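Local coordinates for SAP-like pentraxin (Limulus polyphemus, PDB 3FLP), which probably acts as a calcium-dependent lectin, binding two calcium ions per subunit and assembling into doubly stacked rings of seven subunits, at residues G97-V105 with M113-P121; E162-D170 with R188-W196. All blocks are in the same frame, centred on the assembly; numbering follows the deposited sequence.

Contact 1: residues G97-V105 with M113-P121; sequences GQWYHVCHV and MAVYANGSP
Asn118 reaches back across the strand gap so that its OD1 takes the N-H of His101 at 2.9 Å, almost straight at 170°, while the backbone N of Asn118 gives a bond to His101 O. One residue thus fills both sites of an antiparallel pair beyond the point where its own strand has ended, a task for which a short amide is well sized. Its amide plane lies only 15° from the ring plane of Tyr100, with ND2 at the edge of that ring; a water links ND2 to Trp99 O. Strands 100-107 and 112-117 form an antiparallel hairpin of the pentraxin beta-sandwich; after the second, Ala117 to Ser120 make the type I' turn into strand 120-125, Asn118 and Gly119 accepting its positive phi angles. On the face of Cys103 and Tyr116, the phenol ring has CG beside its own backbone N (chi1 -59°) and leans toward Val105, whose CG2 lies 3.7 Å from Tyr116 CE1. Helix 175-182 covers this face, with Thr175 bonded to Tyr116 OH; a disulfide joins Cys103 to Cys37 of strand 33-42. On the other face, His104 and Val115 run side by side, Val115 CG1 resting over the imidazole 4.0 Å from CD2, and both pack on Leu76 of strand 73-80.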
ATOM      1  N   GLY A  97     -46.156  -8.456   2.468  1.00  8.85           N
ATOM      2  CA  GLY A  97     -45.354  -7.765   3.459  1.00  7.96           C
ATOM      3  C   GLY A  97     -43.868  -8.084   3.366  1.00  8.75           C
ATOM      4  O   GLY A  97     -43.065  -7.462   4.061  1.00  9.59           O
ATOM      5  N   GLN A  98     -43.500  -9.058   2.531  1.00  7.86           N
ATOM      6  CA  GLN A  98     -42.091  -9.422   2.338  1.00  8.47           C
ATOM      7  C   GLN A  98     -41.573  -8.877   1.006  1.00  7.94           C
ATOM      8  O   GLN A  98     -42.349  -8.639   0.080  1.00  7.32           O
ATOM      9  CB  GLN A  98     -41.897 -10.942   2.369  1.00  7.59           C
ATOM     10  CG  GLN A  98     -42.099 -11.551   3.747  1.00  9.46           C
ATOM     11  CD  GLN A  98     -41.221 -10.895   4.793  1.00 10.66           C
ATOM     12  OE1 GLN A  98     -39.996 -11.024   4.762  1.00 10.78           O
ATOM     13  NE2 GLN A  98     -41.842 -10.171   5.716  1.00 11.31           N
ATOM     14  N   TRP A  99     -40.260  -8.677   0.925  1.00  7.44           N
ATOM     15  CA  TRP A  99     -39.621  -8.153  -0.278  1.00  7.00           C
ATOM     16  C   TRP A  99     -39.294  -9.229  -1.305  1.00  7.29           C
ATOM     17  O   TRP A  99     -38.926 -10.347  -0.952  1.00  9.75           O
ATOM     18  CB  TRP A  99     -38.318  -7.432   0.070  1.00  5.79           C
ATOM     19  CG  TRP A  99     -38.466  -6.100   0.738  1.00  5.75           C
ATOM     20  CD1 TRP A  99     -38.261  -5.812   2.068  1.00  4.52           C
ATOM     21  CD2 TRP A  99     -38.779  -4.852   0.099  1.00  4.23           C
ATOM     22  NE1 TRP A  99     -38.418  -4.461   2.284  1.00  5.40           N
ATOM     23  CE2 TRP A  99     -38.737  -3.850   1.097  1.00  4.34           C
ATOM     24  CE3 TRP A  99     -39.092  -4.486  -1.220  1.00  4.14           C
ATOM     25  CZ2 TRP A  99     -38.993  -2.501   0.814  1.00  2.46           C
ATOM     26  CZ3 TRP A  99     -39.347  -3.146  -1.503  1.00  1.00           C
ATOM     27  CH2 TRP A  99     -39.293  -2.170  -0.487  1.00  1.00           C
ATOM     28  N   TYR A 100     -39.418  -8.870  -2.579  1.00  7.07           N
ATOM     29  CA  TYR A 100     -39.104  -9.770  -3.685  1.00  6.64           C
ATOM     30  C   TYR A 100     -38.550  -8.921  -4.818  1.00  6.99           C
ATOM     31  O   TYR A 100     -38.913  -7.753  -4.956  1.00  7.34           O
ATOM     32  CB  TYR A 100     -40.359 -10.504  -4.185  1.00  5.29           C
ATOM     33  CG  TYR A 100     -41.052 -11.321  -3.124  1.00  7.14           C
ATOM     34  CD1 TYR A 100     -42.046 -10.759  -2.324  1.00  5.81           C
ATOM     35  CD2 TYR A 100     -40.665 -12.636  -2.872  1.00  9.05           C
ATOM     36  CE1 TYR A 100     -42.632 -11.480  -1.296  1.00  8.57           C
ATOM     37  CE2 TYR A 100     -41.246 -13.377  -1.834  1.00  8.05           C
ATOM     38  CZ  TYR A 100     -42.226 -12.791  -1.049  1.00  9.68           C
ATOM     39  OH  TYR A 100     -42.786 -13.502  -0.003  1.00 11.37           O
ATOM     40  N   HIS A 101     -37.647  -9.482  -5.610  1.00  6.83           N
ATOM     41  CA  HIS A 101     -37.140  -8.735  -6.744  1.00  7.54           C
ATOM     42  C   HIS A 101     -37.890  -9.289  -7.938  1.00  7.99           C
ATOM     43  O   HIS A 101     -37.945 -10.499  -8.146  1.00  7.50           O
ATOM     44  CB  HIS A 101     -35.630  -8.908  -6.945  1.00  7.66           C
ATOM     45  CG  HIS A 101     -35.072  -8.015  -8.012  1.00 10.53           C
ATOM     46  ND1 HIS A 101     -35.144  -8.323  -9.355  1.00 10.90           N
ATOM     47  CD2 HIS A 101     -34.511  -6.783  -7.939  1.00  9.54           C
ATOM     48  CE1 HIS A 101     -34.653  -7.319 -10.062  1.00 11.56           C
ATOM     49  NE2 HIS A 101     -34.262  -6.373  -9.227  1.00 11.19           N
ATOM     50  N   VAL A 102     -38.489  -8.400  -8.712  1.00  8.59           N
ATOM     51  CA  VAL A 102     -39.254  -8.813  -9.874  1.00  9.77           C
ATOM     52  C   VAL A 102     -38.759  -8.084 -11.108  1.00  9.85           C
ATOM     53  O   VAL A 102     -38.396  -6.906 -11.050  1.00  9.38           O
ATOM     54  CB  VAL A 102     -40.773  -8.530  -9.660  1.00 10.97           C
ATOM     55  CG1 VAL A 102     -41.522  -8.607 -10.980  1.00 10.98           C
ATOM     56  CG2 VAL A 102     -41.350  -9.543  -8.677  1.00 10.68           C
ATOM     57  N   CYS A 103     -38.727  -8.794 -12.225  1.00 10.17           N
ATOM     58  CA  CYS A 103     -38.287  -8.191 -13.457  1.00 10.41           C
ATOM     59  C   CYS A 103     -39.082  -8.725 -14.649  1.00  9.20           C
ATOM     60  O   CYS A 103     -39.369  -9.916 -14.732  1.00  7.86           O
ATOM     61  CB  CYS A 103     -36.786  -8.442 -13.657  1.00 13.38           C
ATOM     62  SG  CYS A 103     -36.069  -7.244 -14.818  1.00 24.45           S
ATOM     63  N   HIS A 104     -39.459  -7.819 -15.548  1.00  6.99           N
ATOM     64  CA  HIS A 104     -40.193  -8.165 -16.760  1.00  7.56           C
ATOM     65  C   HIS A 104     -39.283  -7.864 -17.943  1.00  7.64           C
ATOM     66  O   HIS A 104     -38.789  -6.744 -18.079  1.00  8.22           O
ATOM     67  CB  HIS A 104     -41.465  -7.323 -16.910  1.00  5.91           C
ATOM     68  CG  HIS A 104     -42.570  -7.711 -15.978  1.00  7.38           C
ATOM     69  ND1 HIS A 104     -42.493  -7.536 -14.612  1.00  6.74           N
ATOM     70  CD2 HIS A 104     -43.799  -8.224 -16.223  1.00  6.31           C
ATOM     71  CE1 HIS A 104     -43.629  -7.919 -14.056  1.00  6.13           C
ATOM     72  NE2 HIS A 104     -44.438  -8.340 -15.012  1.00  8.21           N
ATOM     73  N   VAL A 105     -39.061  -8.860 -18.789  1.00  7.30           N
ATOM     74  CA  VAL A 105     -38.219  -8.706 -19.969  1.00  7.68           C
ATOM     75  C   VAL A 105     -39.086  -8.834 -21.222  1.00  8.56           C
ATOM     76  O   VAL A 105     -39.749  -9.853 -21.421  1.00  8.09           O
ATOM     77  CB  VAL A 105     -37.125  -9.794 -19.994  1.00  7.75           C
ATOM     78  CG1 VAL A 105     -36.395  -9.789 -21.324  1.00  4.12           C
ATOM     79  CG2 VAL A 105     -36.144  -9.555 -18.836  1.00  7.73           C
ATOM     80  N   MET A 113     -41.501 -12.735 -24.221  1.00 12.18           N
ATOM     81  CA  MET A 113     -41.700 -12.171 -22.892  1.00 12.01           C
ATOM     82  C   MET A 113     -41.090 -13.139 -21.890  1.00 11.38           C
ATOM     83  O   MET A 113     -41.222 -14.350 -22.030  1.00 11.06           O
ATOM     84  CB  MET A 113     -43.196 -12.008 -22.591  1.00 12.40           C
ATOM     85  CG  MET A 113     -43.529 -11.889 -21.102  1.00 12.38           C
ATOM     86  SD  MET A 113     -45.291 -12.133 -20.760  1.00 14.00           S
ATOM     87  CE  MET A 113     -45.326 -12.047 -18.948  1.00 12.74           C
ATOM     88  N   ALA A 114     -40.412 -12.602 -20.884  1.00 11.22           N
ATOM     89  CA  ALA A 114     -39.798 -13.432 -19.853  1.00 10.79           C
ATOM     90  C   ALA A 114     -39.865 -12.682 -18.531  1.00 10.76           C
ATOM     91  O   ALA A 114     -39.670 -11.465 -18.491  1.00 10.34           O
ATOM     92  CB  ALA A 114     -38.338 -13.743 -20.212  1.00  9.95           C
ATOM     93  N   VAL A 115     -40.167 -13.399 -17.454  1.00  9.81           N
ATOM     94  CA  VAL A 115     -40.237 -12.765 -16.145  1.00  9.83           C
ATOM     95  C   VAL A 115     -39.327 -13.492 -15.169  1.00  9.20           C
ATOM     96  O   VAL A 115     -39.045 -14.686 -15.327  1.00  7.22           O
ATOM     97  CB  VAL A 115     -41.683 -12.738 -15.585  1.00 10.60           C
ATOM     98  CG1 VAL A 115     -42.588 -11.989 -16.546  1.00  7.10           C
ATOM     99  CG2 VAL A 115     -42.191 -14.154 -15.349  1.00  8.33           C
ATOM    100  N   TYR A 116     -38.864 -12.756 -14.165  1.00  8.68           N
ATOM    101  CA  TYR A 116     -37.963 -13.295 -13.171  1.00  7.27           C
ATOM    102  C   TYR A 116     -38.362 -12.907 -11.755  1.00  9.00           C
ATOM    103  O   TYR A 116     -38.812 -11.787 -11.508  1.00  8.94           O
ATOM    104  CB  TYR A 116     -36.549 -12.792 -13.446  1.00  7.66           C
ATOM    105  CG  TYR A 116     -36.022 -13.157 -14.815  1.00  7.15           C
ATOM    106  CD1 TYR A 116     -36.454 -12.486 -15.963  1.00  5.62           C
ATOM    107  CD2 TYR A 116     -35.109 -14.195 -14.965  1.00  4.83           C
ATOM    108  CE1 TYR A 116     -35.983 -12.850 -17.221  1.00  5.83           C
ATOM    109  CE2 TYR A 116     -34.637 -14.562 -16.203  1.00  7.13           C
ATOM    110  CZ  TYR A 116     -35.075 -13.891 -17.329  1.00  6.27           C
ATOM    111  OH  TYR A 116     -34.597 -14.286 -18.552  1.00 10.10           O
ATOM    112  N   ALA A 117     -38.187 -13.839 -10.825  1.00  9.27           N
ATOM    113  CA  ALA A 117     -38.498 -13.599  -9.424  1.00  9.67           C
ATOM    114  C   ALA A 117     -37.216 -13.864  -8.643  1.00  9.69           C
ATOM    115  O   ALA A 117     -36.629 -14.941  -8.750  1.00 11.34           O
ATOM    116  CB  ALA A 117     -39.607 -14.534  -8.970  1.00  9.83           C
ATOM    117  N   ASN A 118     -36.774 -12.871  -7.879  1.00  8.45           N
ATOM    118  CA  ASN A 118     -35.555 -12.981  -7.092  1.00  9.45           C
ATOM    119  C   ASN A 118     -34.345 -13.402  -7.927  1.00  9.48           C
ATOM    120  O   ASN A 118     -33.497 -14.182  -7.479  1.00  7.95           O
ATOM    121  CB  ASN A 118     -35.763 -13.948  -5.915  1.00  8.97           C
ATOM    122  CG  ASN A 118     -36.610 -13.337  -4.811  1.00 11.36           C
ATOM    123  OD1 ASN A 118     -36.794 -12.116  -4.762  1.00 11.06           O
ATOM    124  ND2 ASN A 118     -37.117 -14.176  -3.912  1.00 12.26           N
ATOM    125  N   GLY A 119     -34.275 -12.879  -9.147  1.00 10.00           N
ATOM    126  CA  GLY A 119     -33.154 -13.185 -10.017  1.00 11.27           C
ATOM    127  C   GLY A 119     -33.193 -14.512 -10.752  1.00 12.29           C
ATOM    128  O   GLY A 119     -32.250 -14.842 -11.469  1.00 14.46           O
ATOM    129  N   SER A 120     -34.264 -15.281 -10.586  1.00 12.24           N
ATOM    130  CA  SER A 120     -34.379 -16.569 -11.273  1.00 14.06           C
ATOM    131  C   SER A 120     -35.496 -16.552 -12.305  1.00 12.89           C
ATOM    132  O   SER A 120     -36.552 -15.983 -12.069  1.00 13.03           O
ATOM    133  CB  SER A 120     -34.646 -17.701 -10.274  1.00 15.32           C
ATOM    134  OG  SER A 120     -33.517 -17.936  -9.450  1.00 19.46           O
ATOM    135  N   PRO A 121     -35.272 -17.188 -13.464  1.00 13.68           N
ATOM    136  CA  PRO A 121     -36.277 -17.240 -14.533  1.00 14.00           C
ATOM    137  C   PRO A 121     -37.514 -18.043 -14.142  1.00 14.72           C
ATOM    138  O   PRO A 121     -37.399 -19.140 -13.602  1.00 16.62           O
ATOM    139  CB  PRO A 121     -35.512 -17.872 -15.698  1.00 14.14           C
ATOM    140  CG  PRO A 121     -34.518 -18.775 -15.003  1.00 12.29           C
ATOM    141  CD  PRO A 121     -34.043 -17.910 -13.849  1.00 12.46           C
TER
HETATM  142  O   HOH W   1     -37.526 -12.662  -1.281  1.00 11.44           O
HETATM  143  O   HOH W   2     -35.774 -10.769 -10.329  1.00  4.51           O

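Contact 2: residues E162-D170 with R188-W196; sequences ELSDLQVWD and RPRGNVISW
Asp165 OD2 is gripped side-on by Arg188, whose NE lies 2.8 Å and NH2 2.9 Å from that one oxygen. NE arrives nearly along the C-O axis and NH2 from above the carboxylate plane, the carboxylate and guanidinium planes standing 53° apart; bends at chi2 and chi3 curl the arginine back to this position. Arg39 adds a second salt bridge to OD2, and Asp6 a second carboxylate to Arg188. The other oxygen, Asp165 OD1, receives Gln167 NE2 at 2.7 Å, fixing the rotation of an amide whose OE1 then accepts Gly191 N. Gln167 can serve both sides because its amide carries a donor and an acceptor. Farther along, a classic beta bulge sets two residues, Val193 and Ile194, opposite the single Val168, whose O takes both of their N-H groups. Gly191 lays its CA over the five-membered ring of Trp169, 3.6 Å from the centroid, a close approach that its bare CA allows. Trp196, with CG anti to its backbone N (chi1 -168°), lays one ring face against the backbone of Ser164 to Leu166, Asp165 N lying 3.2 Å above it; NE1 bonds to Val7 O, and Leu166 CB packs near CE3. With two arginines on one buried carboxylate oxygen, Asp165 would be expected to stay ionised, its charge tying the loop at Arg188 to strand 161-169 where phi is positive.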
ATOM      1  N   GLU A 162     -44.801  -1.526  -1.143  1.00  7.01           N
ATOM      2  CA  GLU A 162     -43.601  -0.705  -1.149  1.00  7.31           C
ATOM      3  C   GLU A 162     -42.762  -1.059  -2.374  1.00  7.84           C
ATOM      4  O   GLU A 162     -42.694  -2.221  -2.789  1.00  7.44           O
ATOM      5  CB  GLU A 162     -42.815  -0.920   0.151  1.00  5.93           C
ATOM      6  CG  GLU A 162     -43.659  -0.589   1.390  1.00  8.32           C
ATOM      7  CD  GLU A 162     -42.976  -0.900   2.710  1.00  9.03           C
ATOM      8  OE1 GLU A 162     -41.873  -1.483   2.714  1.00 12.86           O
ATOM      9  OE2 GLU A 162     -43.553  -0.570   3.759  1.00 11.57           O
ATOM     10  N   LEU A 163     -42.131  -0.048  -2.957  1.00  7.83           N
ATOM     11  CA  LEU A 163     -41.321  -0.257  -4.147  1.00  6.95           C
ATOM     12  C   LEU A 163     -40.000   0.498  -4.072  1.00  6.35           C
ATOM     13  O   LEU A 163     -39.931   1.603  -3.536  1.00  5.57           O
ATOM     14  CB  LEU A 163     -42.120   0.187  -5.380  1.00  6.07           C
ATOM     15  CG  LEU A 163     -41.507   0.010  -6.767  1.00  9.35           C
ATOM     16  CD1 LEU A 163     -42.627  -0.127  -7.801  1.00  8.25           C
ATOM     17  CD2 LEU A 163     -40.596   1.186  -7.085  1.00  6.81           C
ATOM     18  N   SER A 164     -38.945  -0.114  -4.598  1.00  7.15           N
ATOM     19  CA  SER A 164     -37.643   0.533  -4.619  1.00  7.29           C
ATOM     20  C   SER A 164     -36.739  -0.056  -5.693  1.00  6.73           C
ATOM     21  O   SER A 164     -37.039  -1.101  -6.272  1.00  7.24           O
ATOM     22  CB  SER A 164     -36.961   0.446  -3.253  1.00  7.33           C
ATOM     23  OG  SER A 164     -36.221  -0.743  -3.130  1.00 11.41           O
ATOM     24  N   ASP A 165     -35.655   0.657  -5.984  1.00  6.74           N
ATOM     25  CA  ASP A 165     -34.661   0.227  -6.962  1.00  6.01           C
ATOM     26  C   ASP A 165     -35.254  -0.084  -8.345  1.00  6.61           C
ATOM     27  O   ASP A 165     -34.965  -1.125  -8.936  1.00  5.91           O
ATOM     28  CB  ASP A 165     -33.923  -1.000  -6.414  1.00  5.35           C
ATOM     29  CG  ASP A 165     -32.478  -1.084  -6.880  1.00  6.43           C
ATOM     30  OD1 ASP A 165     -32.072  -0.316  -7.781  1.00  4.58           O
ATOM     31  OD2 ASP A 165     -31.749  -1.941  -6.340  1.00  6.68           O
ATOM     32  N   LEU A 166     -36.082   0.822  -8.859  1.00  8.11           N
ATOM     33  CA  LEU A 166     -36.685   0.646 -10.182  1.00  7.85           C
ATOM     34  C   LEU A 166     -35.636   0.965 -11.244  1.00  8.42           C
ATOM     35  O   LEU A 166     -35.109   2.076 -11.294  1.00  8.52           O
ATOM     36  CB  LEU A 166     -37.886   1.580 -10.366  1.00  6.39           C
ATOM     37  CG  LEU A 166     -38.451   1.701 -11.789  1.00  7.09           C
ATOM     38  CD1 LEU A 166     -39.108   0.370 -12.219  1.00  4.06           C
ATOM     39  CD2 LEU A 166     -39.464   2.844 -11.828  1.00  5.16           C
ATOM     40  N   GLN A 167     -35.337  -0.014 -12.090  1.00  8.17           N
ATOM     41  CA  GLN A 167     -34.347   0.160 -13.146  1.00  8.21           C
ATOM     42  C   GLN A 167     -34.949  -0.307 -14.473  1.00  8.04           C
ATOM     43  O   GLN A 167     -35.457  -1.426 -14.572  1.00  8.96           O
ATOM     44  CB  GLN A 167     -33.096  -0.659 -12.825  1.00  7.84           C
ATOM     45  CG  GLN A 167     -32.515  -0.432 -11.426  1.00  9.31           C
ATOM     46  CD  GLN A 167     -32.012   0.986 -11.195  1.00  7.91           C
ATOM     47  OE1 GLN A 167     -31.801   1.753 -12.138  1.00 10.97           O
ATOM     48  NE2 GLN A 167     -31.801   1.335  -9.935  1.00  7.00           N
ATOM     49  N   VAL A 168     -34.877   0.551 -15.487  1.00  7.08           N
ATOM     50  CA  VAL A 168     -35.433   0.257 -16.806  1.00  5.78           C
ATOM     51  C   VAL A 168     -34.409   0.441 -17.930  1.00  6.75           C
ATOM     52  O   VAL A 168     -33.750   1.477 -18.011  1.00  6.16           O
ATOM     53  CB  VAL A 168     -36.650   1.184 -17.102  1.00  5.10           C
ATOM     54  CG1 VAL A 168     -37.269   0.836 -18.464  1.00  2.41           C
ATOM     55  CG2 VAL A 168     -37.698   1.050 -15.976  1.00  4.46           C
ATOM     56  N   TRP A 169     -34.296  -0.571 -18.791  1.00  7.18           N
ATOM     57  CA  TRP A 169     -33.381  -0.573 -19.934  1.00  7.93           C
ATOM     58  C   TRP A 169     -34.206  -0.729 -21.212  1.00  8.73           C
ATOM     59  O   TRP A 169     -35.260  -1.366 -21.193  1.00  9.10           O
ATOM     60  CB  TRP A 169     -32.424  -1.770 -19.864  1.00  7.14           C
ATOM     61  CG  TRP A 169     -31.376  -1.721 -18.798  1.00  6.58           C
ATOM     62  CD1 TRP A 169     -30.102  -1.248 -18.919  1.00  7.15           C
ATOM     63  CD2 TRP A 169     -31.491  -2.227 -17.463  1.00  5.21           C
ATOM     64  NE1 TRP A 169     -29.411  -1.434 -17.742  1.00  6.61           N
ATOM     65  CE2 TRP A 169     -30.240  -2.034 -16.833  1.00  4.80           C
ATOM     66  CE3 TRP A 169     -32.529  -2.826 -16.737  1.00  5.16           C
ATOM     67  CZ2 TRP A 169     -29.998  -2.421 -15.509  1.00  4.96           C
ATOM     68  CZ3 TRP A 169     -32.290  -3.212 -15.419  1.00  4.66           C
ATOM     69  CH2 TRP A 169     -31.032  -3.006 -14.819  1.00  4.23           C
ATOM     70  N   ASP A 170     -33.730  -0.170 -22.321  1.00  8.08           N
ATOM     71  CA  ASP A 170     -34.459  -0.316 -23.578  1.00  9.37           C
ATOM     72  C   ASP A 170     -33.865  -1.484 -24.375  1.00 10.28           C
ATOM     73  O   ASP A 170     -33.736  -1.441 -25.600  1.00  9.75           O
ATOM     74  CB  ASP A 170     -34.421   0.994 -24.377  1.00 10.29           C
ATOM     75  CG  ASP A 170     -33.021   1.391 -24.804  1.00 10.46           C
ATOM     76  OD1 ASP A 170     -32.039   0.913 -24.213  1.00 11.79           O
ATOM     77  OD2 ASP A 170     -32.907   2.208 -25.740  1.00 16.62           O
ATOM     78  N   ARG A 188     -25.521  -3.871  -8.424  1.00 16.28           N
ATOM     79  CA  ARG A 188     -26.713  -3.029  -8.378  1.00 13.90           C
ATOM     80  C   ARG A 188     -26.727  -2.031  -9.546  1.00 13.62           C
ATOM     81  O   ARG A 188     -26.569  -0.818  -9.357  1.00 11.76           O
ATOM     82  CB  ARG A 188     -26.760  -2.315  -7.033  1.00 15.32           C
ATOM     83  CG  ARG A 188     -26.880  -3.292  -5.850  1.00 15.28           C
ATOM     84  CD  ARG A 188     -28.274  -3.910  -5.792  1.00 14.18           C
ATOM     85  NE  ARG A 188     -29.276  -2.930  -5.368  1.00 13.61           N
ATOM     86  CZ  ARG A 188     -29.472  -2.569  -4.100  1.00 14.86           C
ATOM     87  NH1 ARG A 188     -28.737  -3.116  -3.138  1.00 12.75           N
ATOM     88  NH2 ARG A 188     -30.397  -1.662  -3.792  1.00 11.77           N
ATOM     89  N   PRO A 189     -26.915  -2.546 -10.776  1.00 12.18           N
ATOM     90  CA  PRO A 189     -26.968  -1.809 -12.045  1.00 12.43           C
ATOM     91  C   PRO A 189     -28.046  -0.733 -12.098  1.00 11.69           C
ATOM     92  O   PRO A 189     -29.042  -0.808 -11.380  1.00 10.63           O
ATOM     93  CB  PRO A 189     -27.243  -2.908 -13.077  1.00 10.63           C
ATOM     94  CG  PRO A 189     -26.644  -4.115 -12.459  1.00 13.77           C
ATOM     95  CD  PRO A 189     -27.065  -3.992 -11.018  1.00 12.34           C
ATOM     96  N   ARG A 190     -27.843   0.249 -12.972  1.00 11.35           N
ATOM     97  CA  ARG A 190     -28.791   1.342 -13.160  1.00 12.77           C
ATOM     98  C   ARG A 190     -29.286   1.315 -14.607  1.00 11.72           C
ATOM     99  O   ARG A 190     -28.487   1.278 -15.538  1.00 10.67           O
ATOM    100  CB  ARG A 190     -28.121   2.690 -12.889  1.00 14.58           C
ATOM    101  CG  ARG A 190     -27.462   2.810 -11.526  1.00 17.37           C
ATOM    102  CD  ARG A 190     -26.675   4.105 -11.446  1.00 20.03           C
ATOM    103  NE  ARG A 190     -26.012   4.279 -10.160  1.00 23.51           N
ATOM    104  CZ  ARG A 190     -25.001   3.531  -9.728  1.00 25.44           C
ATOM    105  NH1 ARG A 190     -24.522   2.542 -10.480  1.00 25.86           N
ATOM    106  NH2 ARG A 190     -24.463   3.778  -8.540  1.00 25.47           N
ATOM    107  N   GLY A 191     -30.604   1.329 -14.789  1.00 10.81           N
ATOM    108  CA  GLY A 191     -31.158   1.302 -16.131  1.00  9.68           C
ATOM    109  C   GLY A 191     -30.773   2.539 -16.927  1.00  9.80           C
ATOM    110  O   GLY A 191     -30.545   3.600 -16.343  1.00  9.66           O
ATOM    111  N   ASN A 192     -30.702   2.408 -18.252  1.00  7.37           N
ATOM    112  CA  ASN A 192     -30.343   3.531 -19.114  1.00  8.29           C
ATOM    113  C   ASN A 192     -31.564   4.378 -19.495  1.00  8.39           C
ATOM    114  O   ASN A 192     -31.421   5.512 -19.923  1.00  7.64           O
ATOM    115  CB  ASN A 192     -29.627   3.036 -20.387  1.00  6.62           C
ATOM    116  CG  ASN A 192     -30.562   2.320 -21.358  1.00  7.35           C
ATOM    117  OD1 ASN A 192     -31.315   1.417 -20.979  1.00  9.05           O
ATOM    118  ND2 ASN A 192     -30.505   2.712 -22.619  1.00  4.80           N
ATOM    119  N   VAL A 193     -32.760   3.818 -19.346  1.00  8.70           N
ATOM    120  CA  VAL A 193     -33.988   4.547 -19.658  1.00  8.09           C
ATOM    121  C   VAL A 193     -34.446   5.234 -18.370  1.00  8.52           C
ATOM    122  O   VAL A 193     -34.662   6.444 -18.341  1.00  6.89           O
ATOM    123  CB  VAL A 193     -35.080   3.582 -20.167  1.00  9.19           C
ATOM    124  CG1 VAL A 193     -36.368   4.337 -20.428  1.00  9.85           C
ATOM    125  CG2 VAL A 193     -34.606   2.901 -21.441  1.00  9.58           C
ATOM    126  N   ILE A 194     -34.587   4.450 -17.305  1.00  8.90           N
ATOM    127  CA  ILE A 194     -34.970   4.978 -16.000  1.00  7.69           C
ATOM    128  C   ILE A 194     -34.024   4.406 -14.953  1.00  7.48           C
ATOM    129  O   ILE A 194     -33.847   3.192 -14.865  1.00  5.70           O
ATOM    130  CB  ILE A 194     -36.416   4.585 -15.590  1.00  8.86           C
ATOM    131  CG1 ILE A 194     -37.437   5.364 -16.420  1.00 10.43           C
ATOM    132  CG2 ILE A 194     -36.639   4.879 -14.107  1.00  4.95           C
ATOM    133  CD1 ILE A 194     -38.881   5.035 -16.061  1.00  9.14           C
ATOM    134  N   SER A 195     -33.399   5.290 -14.185  1.00  6.48           N
ATOM    135  CA  SER A 195     -32.504   4.884 -13.115  1.00  7.52           C
ATOM    136  C   SER A 195     -33.134   5.438 -11.841  1.00  7.04           C
ATOM    137  O   SER A 195     -33.325   6.644 -11.719  1.00  4.39           O
ATOM    138  CB  SER A 195     -31.104   5.470 -13.319  1.00  8.66           C
ATOM    139  OG  SER A 195     -30.261   5.131 -12.226  1.00 11.83           O
ATOM    140  N   TRP A 196     -33.470   4.550 -10.910  1.00  6.91           N
ATOM    141  CA  TRP A 196     -34.117   4.939  -9.666  1.00  7.65           C
ATOM    142  C   TRP A 196     -33.491   6.152  -8.978  1.00  8.44           C
ATOM    143  O   TRP A 196     -32.299   6.170  -8.689  1.00  7.72           O
ATOM    144  CB  TRP A 196     -34.128   3.757  -8.695  1.00  9.66           C
ATOM    145  CG  TRP A 196     -35.017   3.965  -7.494  1.00  7.84           C
ATOM    146  CD1 TRP A 196     -34.693   3.746  -6.185  1.00  8.36           C
ATOM    147  CD2 TRP A 196     -36.402   4.337  -7.505  1.00  8.28           C
ATOM    148  NE1 TRP A 196     -35.791   3.947  -5.380  1.00  5.96           N
ATOM    149  CE2 TRP A 196     -36.854   4.308  -6.165  1.00  7.61           C
ATOM    150  CE3 TRP A 196     -37.305   4.685  -8.517  1.00  7.99           C
ATOM    151  CZ2 TRP A 196     -38.171   4.612  -5.814  1.00  7.87           C
ATOM    152  CZ3 TRP A 196     -38.614   4.988  -8.168  1.00  7.54           C
ATOM    153  CH2 TRP A 196     -39.035   4.948  -6.826  1.00  8.77           C
TER
HETATM  154  O   HOH W   3     -29.802  -1.394  -8.624  1.00 12.29           O
HETATM  155  O   HOH W   4     -30.484   4.271  -9.501  1.00 14.19           O

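From the N terminus, contact 1 comes first: strand 100-107 turns back into strand 112-117, closing a short local hairpin, and the chain goes on into strand 120-125. Contact 2 opens only later, where strand 161-169 leads through helix 175-182 to the loop before strand 194-195, closing a loop of 17 residues. The two contacts are therefore in series, neither nested nor crossed. They belong to the same antiparallel sheet, where strand 33-42 lies between strands 100-107 and 161-169 and pairs with both. Their centres are about 13 Å apart, yet they touch directly, Trp99 packing against Glu162. The helix within the second loop folds back over the hairpin of the first.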